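Local coordinates for protein beta-N-acetylhexosaminidase (Bacteroides fragilis, PDB 4PYS) that probably hydrolyses terminal beta-linked N-acetylhexosamine units from the non-reducing ends of glycans, at residues 408-420 with 456-470. Residues are numbered along the deposited sequence; the frame is centred on the assembly and turned at random. Where two conformers were deposited one is given.
With GOL (glycerol), chain D.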
loop_
_atom_site.group_PDB
_atom_site.type_symbol
_atom_site.label_atom_id
_atom_site.label_comp_id
_atom_site.label_asym_id
_atom_site.label_seq_id
_atom_site.Cartn_x
_atom_site.Cartn_y
_atom_site.Cartn_z
ATOM N N ASP A 408 -0.275 -20.443 -2.116
ATOM C CA ASP A 408 0.346 -20.198 -3.409
ATOM C C ASP A 408 -0.530 -19.392 -4.362
ATOM O O ASP A 408 -1.551 -18.822 -3.961
ATOM C CB ASP A 408 0.841 -21.531 -4.042
ATOM C CG ASP A 408 -0.290 -22.416 -4.548
ATOM O OD1 ASP A 408 -1.471 -22.011 -4.502
ATOM O OD2 ASP A 408 0.012 -23.537 -5.020
ATOM N N LEU A 409 -0.129 -19.333 -5.625
ATOM C CA LEU A 409 -0.812 -18.475 -6.589
ATOM C C LEU A 409 -2.249 -18.933 -6.858
ATOM O O LEU A 409 -3.145 -18.095 -7.073
ATOM C CB LEU A 409 -0.013 -18.399 -7.898
ATOM C CG LEU A 409 -0.451 -17.329 -8.904
ATOM C CD1 LEU A 409 -0.183 -15.915 -8.369
ATOM C CD2 LEU A 409 0.275 -17.534 -10.229
ATOM N N GLU A 410 -2.476 -20.247 -6.840
ATOM C CA GLU A 410 -3.835 -20.775 -6.969
ATOM C C GLU A 410 -4.715 -20.365 -5.799
ATOM O O GLU A 410 -5.879 -20.023 -5.994
ATOM C CB GLU A 410 -3.841 -22.311 -7.108
ATOM C CG GLU A 410 -3.749 -22.805 -8.539
ATOM C CD GLU A 410 -3.991 -24.309 -8.681
ATOM O OE1 GLU A 410 -3.319 -24.929 -9.521
ATOM O OE2 GLU A 410 -4.853 -24.860 -7.962
ATOM N N ASP A 411 -4.177 -20.404 -4.579
ATOM C CA ASP A 411 -4.976 -20.022 -3.421
ATOM C C ASP A 411 -5.403 -18.564 -3.530
ATOM O O ASP A 411 -6.578 -18.237 -3.328
ATOM C CB ASP A 411 -4.202 -20.239 -2.103
ATOM C CG ASP A 411 -3.878 -21.694 -1.846
ATOM O OD1 ASP A 411 -4.769 -22.561 -2.030
ATOM O OD2 ASP A 411 -2.724 -21.977 -1.445
ATOM N N VAL A 412 -4.465 -17.678 -3.848
ATOM C CA VAL A 412 -4.830 -16.263 -3.878
ATOM C C VAL A 412 -5.801 -15.998 -5.031
ATOM O O VAL A 412 -6.797 -15.298 -4.860
ATOM C CB VAL A 412 -3.605 -15.305 -3.886
ATOM C CG1 VAL A 412 -2.619 -15.674 -4.957
ATOM C CG2 VAL A 412 -4.059 -13.851 -4.045
ATOM N N TYR A 413 -5.560 -16.606 -6.187
ATOM C CA TYR A 413 -6.430 -16.342 -7.333
ATOM C C TYR A 413 -7.839 -16.911 -7.178
ATOM O O TYR A 413 -8.826 -16.257 -7.538
ATOM C CB TYR A 413 -5.786 -16.866 -8.626
ATOM C CG TYR A 413 -6.437 -16.271 -9.864
ATOM C CD1 TYR A 413 -6.125 -14.984 -10.278
ATOM C CD2 TYR A 413 -7.360 -16.992 -10.602
ATOM C CE1 TYR A 413 -6.720 -14.422 -11.396
ATOM C CE2 TYR A 413 -7.964 -16.433 -11.734
ATOM C CZ TYR A 413 -7.637 -15.157 -12.117
ATOM O OH TYR A 413 -8.227 -14.586 -13.234
ATOM N N LEU A 414 -7.943 -18.111 -6.617
ATOM C CA LEU A 414 -9.209 -18.840 -6.637
ATOM C C LEU A 414 -10.013 -18.725 -5.343
ATOM O O LEU A 414 -11.217 -18.952 -5.362
ATOM C CB LEU A 414 -8.964 -20.329 -6.905
ATOM C CG LEU A 414 -8.313 -20.710 -8.228
ATOM C CD1 LEU A 414 -8.056 -22.220 -8.234
ATOM C CD2 LEU A 414 -9.210 -20.301 -9.380
ATOM N N ARG A 415 -9.361 -18.405 -4.221
ATOM C CA ARG A 415 -10.029 -18.578 -2.925
ATOM C C ARG A 415 -9.786 -17.425 -1.937
ATOM O O ARG A 415 -9.840 -17.624 -0.727
ATOM C CB ARG A 415 -9.624 -19.927 -2.294
ATOM C CG ARG A 415 -10.279 -21.150 -2.971
ATOM C CD ARG A 415 -9.758 -22.497 -2.423
ATOM N NE ARG A 415 -8.339 -22.699 -2.711
ATOM C CZ ARG A 415 -7.866 -23.216 -3.844
ATOM N NH1 ARG A 415 -8.692 -23.585 -4.816
ATOM N NH2 ARG A 415 -6.562 -23.361 -4.013
ATOM N N ASN A 416 -9.560 -16.225 -2.457
ATOM C CA ASN A 416 -9.221 -15.069 -1.606
ATOM C C ASN A 416 -10.464 -14.438 -0.996
ATOM O O ASN A 416 -11.286 -13.879 -1.717
ATOM C CB ASN A 416 -8.491 -14.031 -2.459
ATOM C CG ASN A 416 -7.896 -12.901 -1.642
ATOM O OD1 ASN A 416 -7.895 -12.934 -0.410
ATOM N ND2 ASN A 416 -7.377 -11.891 -2.334
ATOM N N PRO A 417 -10.599 -14.500 0.340
ATOM C CA PRO A 417 -11.755 -13.881 0.999
ATOM C C PRO A 417 -11.845 -12.377 0.743
ATOM O O PRO A 417 -12.942 -11.815 0.829
ATOM C CB PRO A 417 -11.474 -14.129 2.487
ATOM C CG PRO A 417 -10.611 -15.349 2.516
ATOM C CD PRO A 417 -9.727 -15.204 1.301
ATOM N N SER A 418 -10.712 -11.745 0.440
ATOM C CA SER A 418 -10.689 -10.301 0.219
ATOM C C SER A 418 -11.144 -9.895 -1.184
ATOM O O SER A 418 -11.385 -8.718 -1.443
ATOM C CB SER A 418 -9.308 -9.728 0.527
ATOM O OG SER A 418 -9.100 -9.686 1.927
ATOM N N TYR A 419 -11.280 -10.865 -2.079
ATOM C CA TYR A 419 -11.772 -10.590 -3.428
ATOM C C TYR A 419 -13.274 -10.820 -3.483
ATOM O O TYR A 419 -13.750 -11.961 -3.386
ATOM C CB TYR A 419 -11.039 -11.468 -4.458
ATOM C CG TYR A 419 -11.516 -11.233 -5.871
ATOM C CD1 TYR A 419 -11.683 -9.941 -6.364
ATOM C CD2 TYR A 419 -11.821 -12.301 -6.712
ATOM C CE1 TYR A 419 -12.138 -9.718 -7.678
ATOM C CE2 TYR A 419 -12.270 -12.085 -8.016
ATOM C CZ TYR A 419 -12.416 -10.788 -8.490
ATOM O OH TYR A 419 -12.859 -10.574 -9.788
ATOM N N ARG A 420 -14.031 -9.727 -3.607
ATOM C CA ARG A 420 -15.486 -9.789 -3.546
ATOM C C ARG A 420 -16.076 -9.062 -4.757
ATOM O O ARG A 420 -16.562 -7.933 -4.641
ATOM C CB ARG A 420 -15.977 -9.179 -2.220
ATOM C CG ARG A 420 -15.407 -9.899 -0.988
ATOM C CD ARG A 420 -15.591 -9.119 0.330
ATOM N NE ARG A 420 -16.986 -8.794 0.629
ATOM C CZ ARG A 420 -17.784 -9.519 1.413
ATOM N NH1 ARG A 420 -17.342 -10.632 1.982
ATOM N NH2 ARG A 420 -19.040 -9.134 1.626
ATOM N N ALA A 456 -1.700 -11.481 -8.754
ATOM C CA ALA A 456 -3.080 -11.943 -8.618
ATOM C C ALA A 456 -3.869 -10.935 -7.799
ATOM O O ALA A 456 -5.027 -10.649 -8.095
ATOM C CB ALA A 456 -3.123 -13.313 -7.973
ATOM N N LEU A 457 -3.228 -10.380 -6.775
ATOM C CA LEU A 457 -3.872 -9.341 -5.965
ATOM C C LEU A 457 -4.128 -8.087 -6.792
ATOM O O LEU A 457 -5.219 -7.512 -6.731
ATOM C CB LEU A 457 -3.023 -9.025 -4.721
ATOM C CG LEU A 457 -2.943 -10.204 -3.748
ATOM C CD1 LEU A 457 -1.924 -9.956 -2.631
ATOM C CD2 LEU A 457 -4.324 -10.520 -3.172
ATOM N N ALA A 458 -3.148 -7.662 -7.584
ATOM C CA ALA A 458 -3.336 -6.491 -8.457
ATOM C C ALA A 458 -4.441 -6.712 -9.462
ATOM O O ALA A 458 -5.191 -5.795 -9.783
ATOM C CB ALA A 458 -2.038 -6.135 -9.180
ATOM N N GLU A 459 -4.545 -7.933 -9.976
ATOM C CA GLU A 459 -5.610 -8.260 -10.935
ATOM C C GLU A 459 -6.979 -8.154 -10.256
ATOM O O GLU A 459 -7.936 -7.595 -10.811
ATOM C CB GLU A 459 -5.382 -9.686 -11.460
ATOM C CG GLU A 459 -6.355 -10.132 -12.539
ATOM C CD GLU A 459 -5.994 -9.604 -13.913
ATOM O OE1 GLU A 459 -5.048 -8.800 -14.016
ATOM O OE2 GLU A 459 -6.658 -9.989 -14.898
ATOM N N GLN A 460 -7.079 -8.693 -9.049
ATOM C CA GLN A 460 -8.343 -8.645 -8.306
ATOM C C GLN A 460 -8.730 -7.213 -7.950
ATOM O O GLN A 460 -9.914 -6.863 -7.949
ATOM C CB GLN A 460 -8.208 -9.510 -7.045
ATOM C CG GLN A 460 -8.250 -11.013 -7.391
ATOM C CD GLN A 460 -7.899 -11.906 -6.225
ATOM O OE1 GLN A 460 -7.407 -11.451 -5.197
ATOM N NE2 GLN A 460 -8.142 -13.198 -6.387
HETATM N N MSE A 461 -7.728 -6.381 -7.672
HETATM C CA MSE A 461 -7.999 -4.979 -7.337
HETATM C C MSE A 461 -8.455 -4.181 -8.543
HETATM O O MSE A 461 -9.362 -3.354 -8.446
HETATM C CB MSE A 461 -6.726 -4.329 -6.805
HETATM C CG MSE A 461 -6.303 -4.813 -5.410
HETATM SE SE MSE A 461 -4.520 -4.159 -5.049
HETATM C CE MSE A 461 -4.189 -5.159 -3.390
ATOM N N TRP A 462 -7.794 -4.387 -9.677
ATOM C CA TRP A 462 -8.029 -3.508 -10.830
ATOM C C TRP A 462 -9.036 -4.039 -11.855
ATOM O O TRP A 462 -9.967 -3.332 -12.264
ATOM C CB TRP A 462 -6.690 -3.188 -11.538
ATOM C CG TRP A 462 -6.928 -2.330 -12.757
ATOM C CD1 TRP A 462 -7.307 -2.756 -14.007
ATOM C CD2 TRP A 462 -6.833 -0.910 -12.827
ATOM N NE1 TRP A 462 -7.462 -1.671 -14.846
ATOM C CE2 TRP A 462 -7.165 -0.524 -14.143
ATOM C CE3 TRP A 462 -6.486 0.084 -11.902
ATOM C CZ2 TRP A 462 -7.169 0.812 -14.561
ATOM C CZ3 TRP A 462 -6.482 1.412 -12.317
ATOM C CH2 TRP A 462 -6.824 1.769 -13.635
ATOM N N HIS A 463 -8.836 -5.276 -12.295
ATOM C CA HIS A 463 -9.612 -5.821 -13.415
ATOM C C HIS A 463 -11.094 -5.948 -13.056
ATOM O O HIS A 463 -11.438 -6.328 -11.934
ATOM C CB HIS A 463 -9.032 -7.190 -13.808
ATOM C CG HIS A 463 -9.770 -7.875 -14.924
ATOM N ND1 HIS A 463 -10.198 -9.182 -14.829
ATOM C CD2 HIS A 463 -10.142 -7.446 -16.154
ATOM C CE1 HIS A 463 -10.808 -9.530 -15.950
ATOM N NE2 HIS A 463 -10.790 -8.496 -16.773
ATOM N N SER A 464 -11.957 -5.604 -14.002
ATOM C CA SER A 464 -13.401 -5.776 -13.869
ATOM C C SER A 464 -13.724 -7.235 -13.533
ATOM O O SER A 464 -12.955 -8.142 -13.876
ATOM C CB SER A 464 -14.103 -5.381 -15.175
ATOM O OG SER A 464 -13.681 -4.101 -15.648
ATOM N N GLY A 465 -14.863 -7.468 -12.887
ATOM C CA GLY A 465 -15.257 -8.826 -12.539
ATOM C C GLY A 465 -15.806 -9.589 -13.735
ATOM O O GLY A 465 -16.982 -9.966 -13.740
ATOM N N ASN A 466 -14.964 -9.763 -14.759
ATOM C CA ASN A 466 -15.289 -10.540 -15.961
ATOM C C ASN A 466 -14.564 -11.876 -15.876
ATOM O O ASN A 466 -13.551 -11.986 -15.198
ATOM C CB ASN A 466 -14.804 -9.828 -17.232
ATOM C CG ASN A 466 -15.508 -8.524 -17.485
ATOM O OD1 ASN A 466 -16.667 -8.344 -17.120
ATOM N ND2 ASN A 466 -14.808 -7.598 -18.138
ATOM N N PRO A 467 -15.085 -12.898 -16.566
ATOM C CA PRO A 467 -14.459 -14.219 -16.467
ATOM C C PRO A 467 -12.994 -14.241 -16.917
ATOM O O PRO A 467 -12.644 -13.685 -17.962
ATOM C CB PRO A 467 -15.312 -15.069 -17.407
ATOM C CG PRO A 467 -16.664 -14.443 -17.354
ATOM C CD PRO A 467 -16.381 -12.946 -17.263
ATOM N N GLU A 468 -12.163 -14.894 -16.112
ATOM C CA GLU A 468 -10.764 -15.139 -16.426
ATOM C C GLU A 468 -10.305 -16.282 -15.532
ATOM O O GLU A 468 -10.150 -16.101 -14.320
ATOM C CB GLU A 468 -9.920 -13.894 -16.145
ATOM C CG GLU A 468 -8.441 -14.101 -16.504
ATOM C CD GLU A 468 -7.576 -12.931 -16.085
ATOM O OE1 GLU A 468 -8.085 -12.042 -15.363
ATOM O OE2 GLU A 468 -6.385 -12.908 -16.455
ATOM N N ASN A 469 -10.091 -17.462 -16.103
ATOM C CA ASN A 469 -9.753 -18.603 -15.255
ATOM C C ASN A 469 -8.267 -18.615 -14.908
ATOM O O ASN A 469 -7.498 -17.780 -15.408
ATOM C CB ASN A 469 -10.236 -19.938 -15.858
ATOM C CG ASN A 469 -9.636 -20.221 -17.223
ATOM O OD1 ASN A 469 -8.475 -19.910 -17.477
ATOM N ND2 ASN A 469 -10.427 -20.808 -18.112
ATOM N N PHE A 470 -7.878 -19.515 -14.013
ATOM C CA PHE A 470 -6.518 -19.495 -13.504
ATOM C C PHE A 470 -5.542 -19.820 -14.617
ATOM O O PHE A 470 -4.432 -19.284 -14.652
ATOM C CB PHE A 470 -6.323 -20.506 -12.369
ATOM C CG PHE A 470 -4.901 -20.556 -11.874
ATOM C CD1 PHE A 470 -4.433 -19.589 -10.992
ATOM C CD2 PHE A 470 -4.021 -21.518 -12.348
ATOM C CE1 PHE A 470 -3.104 -19.615 -10.548
ATOM C CE2 PHE A 470 -2.703 -21.557 -11.920
ATOM C CZ PHE A 470 -2.244 -20.596 -11.018
HETATM C C1 GOL D . -10.075 -11.784 -11.802
HETATM O O1 GOL D . -9.850 -10.443 -12.210
HETATM C C2 GOL D . -11.210 -12.359 -12.651
HETATM O O2 GOL D . -12.353 -11.532 -12.567
HETATM C C3 GOL D . -11.562 -13.775 -12.195
HETATM O O3 GOL D . -11.841 -13.799 -10.808
HETATM O O HOH W 1 -9.317 -14.059 -9.119
HETATM O O HOH W 2 -11.111 -8.623 -10.800
#
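Q460 binds V412 of helix 409-415 and N416 of the turn after it, its side-chain amide making two of the three direct hydrogen bonds across this contact. NE2 donates to V412 O at 2.9 Å, with an N-H...O angle of 152°, and also to a water that donates to Y413 O; OE1 accepts from N416 ND2 at 2.9 Å (N-H...O 165°), lying in the amide plane of N416. With both ends of the amide engaged, its flip is fixed. The third bond runs from Y413 OH to E468 O (2.7 Å): the hydroxyl sits above the carbonyl plane of E468, not on a lone pair, while E468 O lies at the edge of the Y413 ring, in its plane. A glycerol, probably from the crystallisation liquor, binds beside Y419 and H463, its O2 donating to N466 O.

Aromatic contacts form a second group. Q460 CG lies over one face of the Y419 ring, 3.7 Å from its centroid and 16° off the normal, a CH-pi contact. E410 CG makes the same kind of contact with F470, over the ring centre and 3.7 Å from the centroid. F470 fits as a knob among L409, E410, Y413 and L414, and turns its edge to the face of Y413 in an offset edge-to-face pair, centroids 6.0 Å apart.

Apolar packing closes the gap between the helices: A456 CB meets L409 CD1 and V412 CG1, while V412 CG2 presses on L457 CD2 at a tight 3.5 Å.

Helices 409-415 and 456-462 run nearly parallel, their segment axes 9.6 Å apart. In this TIM-barrel-type catalytic domain, Q460 and N416 reach M431 of strand 428-435, V412 packs on Y388 of helix 386-389, and Y413 stacks on F473 of helix 470-486, which F470 begins.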